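Side-chain contacts in nigerythrin (Desulfovibrio vulgaris subsp. vulgaris, PDB 1YUZ), which shows NADH peroxidase activity in vitro and carries a non-haem diiron centre and a rubredoxin-like iron site in each subunit of its homodimer: residues Arg128-Gln131 against Lys137-His140; Glu31-Ala36 against Ala82-Met87; Ala53-Gly58 against Ile62-Glu67. All blocks are in the same frame, centred on the assembly; numbering follows the deposited sequence. Where two conformers were deposited one is given.

All three contacts lie in the ferritin-like diiron helical bundle. Interactions 2 and 3 join the same two helices, 29-56 and 60-87, at their two ends, with centres 31 Å apart. Interaction 3 sits beside the turn between these helices. Interaction 2 lies at the far end, where it touches interaction 1, which joins helices 104-132 and 136-161 beside their own turn. Each contact is partly buried, and none lies at the dimer interface. Interactions 1 and 2 are held by apolar contacts, without hydrogen bonds between their segments. Interaction 3 adds a salt bridge on its outer side to an apolar interior. The side chain of F66 there is about 10 Å from the bound Fe (II) ion.

Interaction 1. Residues Arg128-Gln131 against Lys137-His140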
loop_
_atom_site.group_PDB
_atom_site.type_symbol
_atom_site.label_atom_id
_atom_site.label_comp_id
_atom_site.label_asym_id
_atom_site.label_seq_id
_atom_site.Cartn_x
_atom_site.Cartn_y
_atom_site.Cartn_z
ATOM N N ARG B 128 -18.841 7.699 8.594
ATOM C CA ARG B 128 -19.248 9.039 8.986
ATOM C C ARG B 128 -20.755 9.221 8.847
ATOM O O ARG B 128 -21.403 9.763 9.743
ATOM C CB ARG B 128 -18.524 10.085 8.137
ATOM C CG ARG B 128 -18.892 11.512 8.495
ATOM C CD ARG B 128 -18.481 11.852 9.918
ATOM N NE ARG B 128 -19.093 13.101 10.368
ATOM C CZ ARG B 128 -18.803 13.713 11.513
ATOM N NH1 ARG B 128 -17.901 13.197 12.337
ATOM N NH2 ARG B 128 -19.417 14.844 11.833
ATOM N N LYS B 129 -21.313 8.767 7.729
ATOM C CA LYS B 129 -22.747 8.895 7.502
ATOM C C LYS B 129 -23.516 8.103 8.554
ATOM O O LYS B 129 -24.525 8.576 9.072
ATOM C CB LYS B 129 -23.120 8.403 6.101
ATOM C CG LYS B 129 -24.611 8.499 5.777
ATOM C CD LYS B 129 -25.085 9.944 5.680
ATOM C CE LYS B 129 -26.540 10.020 5.241
ATOM N NZ LYS B 129 -26.986 11.428 5.034
ATOM N N ALA B 130 -23.045 6.898 8.868
ATOM C CA ALA B 130 -23.699 6.063 9.873
ATOM C C ALA B 130 -23.656 6.765 11.228
ATOM O O ALA B 130 -24.613 6.708 11.996
ATOM C CB ALA B 130 -23.015 4.701 9.958
ATOM N N GLN B 131 -22.541 7.428 11.519
ATOM C CA GLN B 131 -22.404 8.155 12.777
ATOM C C GLN B 131 -23.400 9.304 12.826
ATOM O O GLN B 131 -24.090 9.507 13.826
ATOM C CB GLN B 131 -20.996 8.730 12.915
ATOM C CG GLN B 131 -19.929 7.725 13.272
ATOM C CD GLN B 131 -18.572 8.375 13.392
ATOM O OE1 GLN B 131 -17.976 8.779 12.393
ATOM N NE2 GLN B 131 -18.082 8.498 14.621
ATOM N N LYS B 137 -24.906 0.126 14.708
ATOM C CA LYS B 137 -24.659 -1.201 14.158
ATOM C C LYS B 137 -23.866 -1.084 12.860
ATOM O O LYS B 137 -22.922 -1.839 12.625
ATOM C CB LYS B 137 -25.979 -1.931 13.898
ATOM C CG LYS B 137 -26.739 -2.303 15.167
ATOM C CD LYS B 137 -27.947 -3.183 14.867
ATOM C CE LYS B 137 -28.569 -3.705 16.154
ATOM N NZ LYS B 137 -29.711 -4.630 15.919
ATOM N N ALA B 138 -24.246 -0.124 12.024
ATOM C CA ALA B 138 -23.570 0.101 10.754
ATOM C C ALA B 138 -22.167 0.639 11.000
ATOM O O ALA B 138 -21.229 0.266 10.301
ATOM C CB ALA B 138 -24.368 1.074 9.907
ATOM N N VAL B 139 -22.020 1.516 11.986
ATOM C CA VAL B 139 -20.705 2.055 12.303
ATOM C C VAL B 139 -19.783 0.890 12.657
ATOM O O VAL B 139 -18.637 0.837 12.212
ATOM C CB VAL B 139 -20.769 3.039 13.495
ATOM C CG1 VAL B 139 -19.366 3.345 13.999
ATOM C CG2 VAL B 139 -21.465 4.331 13.067
ATOM N N HIS B 140 -20.293 -0.050 13.445
ATOM C CA HIS B 140 -19.505 -1.209 13.851
ATOM C C HIS B 140 -19.082 -2.047 12.651
ATOM O O HIS B 140 -17.902 -2.361 12.485
ATOM C CB HIS B 140 -20.317 -2.079 14.814
ATOM C CG HIS B 140 -19.663 -3.384 15.149
ATOM N ND1 HIS B 140 -18.571 -3.478 15.984
ATOM C CD2 HIS B 140 -19.938 -4.646 14.744
ATOM C CE1 HIS B 140 -18.204 -4.744 16.082
ATOM N NE2 HIS B 140 -19.016 -5.473 15.340
#
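A138 opens the contact from segment 137-140. Its CB points toward the other helix and meets A130 CB at 3.9 Å. Both alanines are buried. Each also touches T29, so the start of a third helix, 29-56, packs against this pair. The backbone N of A138 is hydrogen-bonded to the side chain of N135, just ahead of the segment.

The two segments flank the short turn between helices 104-132 and 136-161. This is a helical hairpin of the ferritin-like bundle, and the pairing lies away from the iron sites. The backbones come closest at A130 and V139, with CA atoms 5.6 Å apart.

V139 follows and does most of the touching, through one methyl. CG1 lies anti to the backbone N (chi1 168°), which leaves CG2 beside that N and facing helix 104-132. CG2 presses on A130 CB at 3.5 Å, tighter than a usual carbon contact. The same methyl lies 3.6 Å from the backbone N of Q131. It also meets Q131 CG at 3.7 Å, where the two side chains cross at about a right angle. The carbonyl O of V139 is hydrogen-bonded to T143 OG1, one turn on.

Interaction 2. Residues Glu31-Ala36 against Ala82-Met87; sequences ENLKAA and ALVAEM
L33 and V84 form the closest apolar pair of this contact. L33 CB lies 3.5 Å from V84 CG2, and L33 CD1 reaches the same methyl at 4.1 Å. The two side chains slide past each other in opposite directions. V84 has CG1 anti to its backbone N (chi1 176°). CG2 therefore sits on the N side and takes the contact with L33, while CG1 is turned to K34.

L33 also meets L83, and here the side chains cross at about a right angle. L33 CD1 rests on L83 CB at 3.9 Å. The other methyl, L33 CD2, meets L83 CD1 at 4.0 Å. Each leucine thus offers more than one atom. F142 of helix 136-161 packs on L33, and V141 of the same helix packs on L83.

These residues join the start of helix 29-56 to the end of helix 60-87, within the ferritin-like bundle. The short helical segments run at 137° to each other, with axes 9.7 Å apart at their closest. L33 lies about 10 Å from E40, an iron ligand about two turns further along the first helix, measured between side chains.

K34 supplies the mixed part of the contact. Its chain is extended beyond CG and crosses V84 at about a right angle. The aliphatic CE passes V84 CG1 at 4.1 Å. The charged NZ of K34 continues to E88, just after the second segment, and forms a salt bridge there. Y91 lies against both K34 and V84.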
loop_
_atom_site.group_PDB
_atom_site.type_symbol
_atom_site.label_atom_id
_atom_site.label_comp_id
_atom_site.label_asym_id
_atom_site.label_seq_id
_atom_site.Cartn_x
_atom_site.Cartn_y
_atom_site.Cartn_z
ATOM N N GLU B 31 -28.625 2.463 1.978
ATOM C CA GLU B 31 -28.101 2.497 0.619
ATOM C C GLU B 31 -26.597 2.229 0.625
ATOM O O GLU B 31 -26.084 1.527 -0.247
ATOM C CB GLU B 31 -28.379 3.858 -0.032
ATOM C CG GLU B 31 -29.859 4.179 -0.207
ATOM C CD GLU B 31 -30.096 5.537 -0.848
ATOM O OE1 GLU B 31 -29.558 6.544 -0.341
ATOM O OE2 GLU B 31 -30.828 5.599 -1.859
ATOM N N ASN B 32 -25.895 2.780 1.611
ATOM C CA ASN B 32 -24.453 2.590 1.706
ATOM C C ASN B 32 -24.097 1.138 1.988
ATOM O O ASN B 32 -23.120 0.616 1.451
ATOM C CB ASN B 32 -23.862 3.504 2.776
ATOM C CG ASN B 32 -24.093 4.967 2.469
ATOM O OD1 ASN B 32 -24.232 5.346 1.305
ATOM N ND2 ASN B 32 -24.122 5.797 3.503
ATOM N N LEU B 33 -24.889 0.480 2.826
ATOM C CA LEU B 33 -24.647 -0.922 3.130
ATOM C C LEU B 33 -24.763 -1.734 1.844
ATOM O O LEU B 33 -23.944 -2.614 1.578
ATOM C CB LEU B 33 -25.661 -1.431 4.160
ATOM C CG LEU B 33 -25.375 -1.062 5.617
ATOM C CD1 LEU B 33 -26.617 -1.268 6.472
ATOM C CD2 LEU B 33 -24.220 -1.914 6.126
ATOM N N LYS B 34 -25.778 -1.428 1.038
ATOM C CA LYS B 34 -25.978 -2.139 -0.216
ATOM C C LYS B 34 -24.846 -1.835 -1.188
ATOM O O LYS B 34 -24.404 -2.713 -1.929
ATOM C CB LYS B 34 -27.311 -1.743 -0.850
ATOM C CG LYS B 34 -28.526 -2.139 -0.040
ATOM C CD LYS B 34 -29.791 -1.704 -0.754
ATOM C CE LYS B 34 -31.029 -2.046 0.044
ATOM N NZ LYS B 34 -32.251 -1.557 -0.649
ATOM N N ALA B 35 -24.384 -0.588 -1.187
ATOM C CA ALA B 35 -23.298 -0.190 -2.075
ATOM C C ALA B 35 -22.023 -0.923 -1.683
ATOM O O ALA B 35 -21.258 -1.364 -2.541
ATOM C CB ALA B 35 -23.085 1.315 -2.005
ATOM N N ALA B 36 -21.794 -1.050 -0.381
ATOM C CA ALA B 36 -20.610 -1.746 0.104
ATOM C C ALA B 36 -20.682 -3.211 -0.310
ATOM O O ALA B 36 -19.698 -3.779 -0.775
ATOM C CB ALA B 36 -20.516 -1.631 1.617
ATOM N N ALA B 82 -26.273 -8.944 6.837
ATOM C CA ALA B 82 -27.064 -9.188 8.038
ATOM C C ALA B 82 -27.826 -7.931 8.437
ATOM O O ALA B 82 -28.987 -8.004 8.840
ATOM C CB ALA B 82 -26.164 -9.642 9.175
ATOM N N LEU B 83 -27.174 -6.780 8.327
ATOM C CA LEU B 83 -27.818 -5.521 8.679
ATOM C C LEU B 83 -28.904 -5.149 7.678
ATOM O O LEU B 83 -29.991 -4.718 8.063
ATOM C CB LEU B 83 -26.788 -4.391 8.763
ATOM C CG LEU B 83 -25.770 -4.463 9.902
ATOM C CD1 LEU B 83 -24.916 -3.204 9.898
ATOM C CD2 LEU B 83 -26.496 -4.602 11.234
ATOM N N VAL B 84 -28.615 -5.312 6.393
ATOM C CA VAL B 84 -29.593 -4.989 5.363
ATOM C C VAL B 84 -30.818 -5.896 5.471
ATOM O O VAL B 84 -31.952 -5.441 5.309
ATOM C CB VAL B 84 -28.988 -5.135 3.949
ATOM C CG1 VAL B 84 -30.059 -4.883 2.897
ATOM C CG2 VAL B 84 -27.834 -4.156 3.772
ATOM N N ALA B 85 -30.582 -7.173 5.754
ATOM C CA ALA B 85 -31.656 -8.157 5.874
ATOM C C ALA B 85 -32.677 -7.819 6.956
ATOM O O ALA B 85 -33.872 -8.060 6.784
ATOM C CB ALA B 85 -31.065 -9.540 6.134
ATOM N N GLU B 86 -32.199 -7.275 8.068
ATOM C CA GLU B 86 -33.068 -6.912 9.179
ATOM C C GLU B 86 -33.952 -5.724 8.822
ATOM O O GLU B 86 -35.081 -5.611 9.298
ATOM C CB GLU B 86 -32.227 -6.571 10.411
ATOM C CG GLU B 86 -31.343 -7.707 10.894
ATOM C CD GLU B 86 -30.486 -7.313 12.080
ATOM O OE1 GLU B 86 -31.054 -6.877 13.103
ATOM O OE2 GLU B 86 -29.246 -7.440 11.990
ATOM N N MET B 87 -33.431 -4.844 7.974
ATOM C CA MET B 87 -34.164 -3.655 7.562
ATOM C C MET B 87 -34.993 -3.900 6.305
ATOM O O MET B 87 -36.074 -3.330 6.145
ATOM C CB MET B 87 -33.182 -2.505 7.331
ATOM C CG MET B 87 -33.831 -1.148 7.123
ATOM S SD MET B 87 -32.619 0.184 7.175
ATOM C CE MET B 87 -32.594 0.554 8.929
#

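Interaction 3. Residues Ala53-Gly58 against Ile62-Glu67; sequences AAREQG and IARLFE
R55 and E67 form a salt bridge across a helical hairpin of the ferritin-like bundle, where helix 29-56 turns into helix 60-87. Helix 29-56 is closed by a Schellman motif, with G58 the residue that leaves helical angles, at positive phi.

The side chain of R55 leaves CB alongside the second helix. Its CG lies anti to the carbonyl carbon (chi1 -75°) and is placed over A63 CB. From CG to NE the chain is extended. CD passes A63 CB again and E67 OE2. The guanidinium then lies with A63 CB over one face, offset toward the rim, and the carboxylate of E67 at its edge. The grip is side-on, with NE and NH2 each taking one oxygen. NE donates to E67 OE2 at 2.8 Å, nearly straight at 167°. The two charged planes are 31° apart, so the paired groups are tilted and not coplanar. NH2 also lies near R64 CG. The polar end of R64 is held by E60 and by the backbone O of Y202.

Inward of the bridge, A54 CB packs on A63 CB at 3.7 Å. It also meets I62 CG2 at 4.2 Å and the edge of the F66 ring at CD1. F66 meets the rings of F50 and Y156 in the bundle interior.

At the tip of R55, NH2 donates to E67 OE1 at 3.0 Å, on its syn side and somewhat out of the carboxylate plane.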
loop_
_atom_site.group_PDB
_atom_site.type_symbol
_atom_site.label_atom_id
_atom_site.label_comp_id
_atom_site.label_asym_id
_atom_site.label_seq_id
_atom_site.Cartn_x
_atom_site.Cartn_y
_atom_site.Cartn_z
ATOM N N ALA B 53 -5.238 -16.762 -11.518
ATOM C CA ALA B 53 -4.160 -16.334 -12.402
ATOM C C ALA B 53 -2.802 -16.506 -11.724
ATOM O O ALA B 53 -1.841 -16.951 -12.349
ATOM C CB ALA B 53 -4.364 -14.879 -12.811
ATOM N N ALA B 54 -2.724 -16.159 -10.442
ATOM C CA ALA B 54 -1.474 -16.284 -9.698
ATOM C C ALA B 54 -0.981 -17.729 -9.709
ATOM O O ALA B 54 0.208 -17.983 -9.905
ATOM C CB ALA B 54 -1.664 -15.805 -8.262
ATOM N N ARG B 55 -1.890 -18.674 -9.495
ATOM C CA ARG B 55 -1.508 -20.081 -9.498
ATOM C C ARG B 55 -0.979 -20.491 -10.866
ATOM O O ARG B 55 0.026 -21.195 -10.964
ATOM C CB ARG B 55 -2.698 -20.964 -9.103
ATOM C CG ARG B 55 -3.001 -20.918 -7.614
ATOM C CD ARG B 55 -4.178 -21.795 -7.219
ATOM N NE ARG B 55 -4.432 -21.711 -5.782
ATOM C CZ ARG B 55 -3.655 -22.251 -4.847
ATOM N NH1 ARG B 55 -2.567 -22.932 -5.187
ATOM N NH2 ARG B 55 -3.958 -22.095 -3.566
ATOM N N GLU B 56 -1.650 -20.051 -11.923
ATOM C CA GLU B 56 -1.216 -20.388 -13.272
ATOM C C GLU B 56 0.157 -19.784 -13.543
ATOM O O GLU B 56 0.981 -20.374 -14.243
ATOM C CB GLU B 56 -2.209 -19.848 -14.302
ATOM C CG GLU B 56 -3.640 -20.292 -14.089
ATOM C CD GLU B 56 -4.585 -19.676 -15.100
ATOM O OE1 GLU B 56 -4.531 -18.443 -15.283
ATOM O OE2 GLU B 56 -5.383 -20.421 -15.707
ATOM N N GLN B 57 0.401 -18.609 -12.973
ATOM C CA GLN B 57 1.663 -17.912 -13.181
ATOM C C GLN B 57 2.795 -18.401 -12.280
ATOM O O GLN B 57 3.908 -17.881 -12.338
ATOM C CB GLN B 57 1.456 -16.407 -13.005
ATOM C CG GLN B 57 0.605 -15.785 -14.105
ATOM C CD GLN B 57 0.358 -14.299 -13.898
ATOM O OE1 GLN B 57 1.273 -13.548 -13.559
ATOM N NE2 GLN B 57 -0.877 -13.867 -14.118
ATOM N N GLY B 58 2.510 -19.398 -11.447
ATOM C CA GLY B 58 3.536 -19.942 -10.574
ATOM C C GLY B 58 3.732 -19.251 -9.239
ATOM O O GLY B 58 4.741 -19.478 -8.571
ATOM N N ILE B 62 1.142 -16.167 -3.337
ATOM C CA ILE B 62 0.331 -14.996 -3.642
ATOM C C ILE B 62 -1.102 -15.430 -3.949
ATOM O O ILE B 62 -2.054 -14.750 -3.575
ATOM C CB ILE B 62 0.931 -14.190 -4.817
ATOM C CG1 ILE B 62 2.206 -13.484 -4.343
ATOM C CG2 ILE B 62 -0.084 -13.169 -5.331
ATOM C CD1 ILE B 62 2.990 -12.799 -5.447
ATOM N N ALA B 63 -1.262 -16.572 -4.610
ATOM C CA ALA B 63 -2.599 -17.075 -4.912
ATOM C C ALA B 63 -3.342 -17.292 -3.597
ATOM O O ALA B 63 -4.524 -16.966 -3.474
ATOM C CB ALA B 63 -2.510 -18.385 -5.677
ATOM N N ARG B 64 -2.643 -17.846 -2.611
ATOM C CA ARG B 64 -3.251 -18.091 -1.312
ATOM C C ARG B 64 -3.638 -16.779 -0.639
ATOM O O ARG B 64 -4.652 -16.714 0.054
ATOM C CB ARG B 64 -2.305 -18.900 -0.418
ATOM C CG ARG B 64 -2.172 -20.358 -0.846
ATOM C CD ARG B 64 -1.416 -21.197 0.178
ATOM N NE ARG B 64 0.033 -21.013 0.136
ATOM C CZ ARG B 64 0.738 -20.344 1.041
ATOM N NH1 ARG B 64 0.137 -19.778 2.078
ATOM N NH2 ARG B 64 2.054 -20.253 0.915
ATOM N N LEU B 65 -2.839 -15.735 -0.841
ATOM C CA LEU B 65 -3.159 -14.441 -0.254
ATOM C C LEU B 65 -4.436 -13.896 -0.901
ATOM O O LEU B 65 -5.311 -13.378 -0.213
ATOM C CB LEU B 65 -2.006 -13.453 -0.450
ATOM C CG LEU B 65 -2.297 -12.026 0.038
ATOM C CD1 LEU B 65 -2.717 -12.034 1.507
ATOM C CD2 LEU B 65 -1.064 -11.161 -0.166
ATOM N N PHE B 66 -4.549 -14.013 -2.221
ATOM C CA PHE B 66 -5.748 -13.536 -2.905
ATOM C C PHE B 66 -6.968 -14.332 -2.449
ATOM O O PHE B 66 -8.053 -13.778 -2.292
ATOM C CB PHE B 66 -5.590 -13.654 -4.426
ATOM C CG PHE B 66 -4.798 -12.534 -5.049
ATOM C CD1 PHE B 66 -3.734 -12.808 -5.902
ATOM C CD2 PHE B 66 -5.137 -11.204 -4.811
ATOM C CE1 PHE B 66 -3.021 -11.776 -6.511
ATOM C CE2 PHE B 66 -4.428 -10.167 -5.418
ATOM C CZ PHE B 66 -3.372 -10.457 -6.266
ATOM N N GLU B 67 -6.787 -15.631 -2.230
ATOM C CA GLU B 67 -7.890 -16.474 -1.787
ATOM C C GLU B 67 -8.311 -16.103 -0.370
ATOM O O GLU B 67 -9.502 -16.043 -0.065
ATOM C CB GLU B 67 -7.481 -17.946 -1.878
ATOM C CG GLU B 67 -7.246 -18.371 -3.316
ATOM C CD GLU B 67 -6.520 -19.695 -3.456
ATOM O OE1 GLU B 67 -5.946 -20.188 -2.463
ATOM O OE2 GLU B 67 -6.511 -20.236 -4.584
#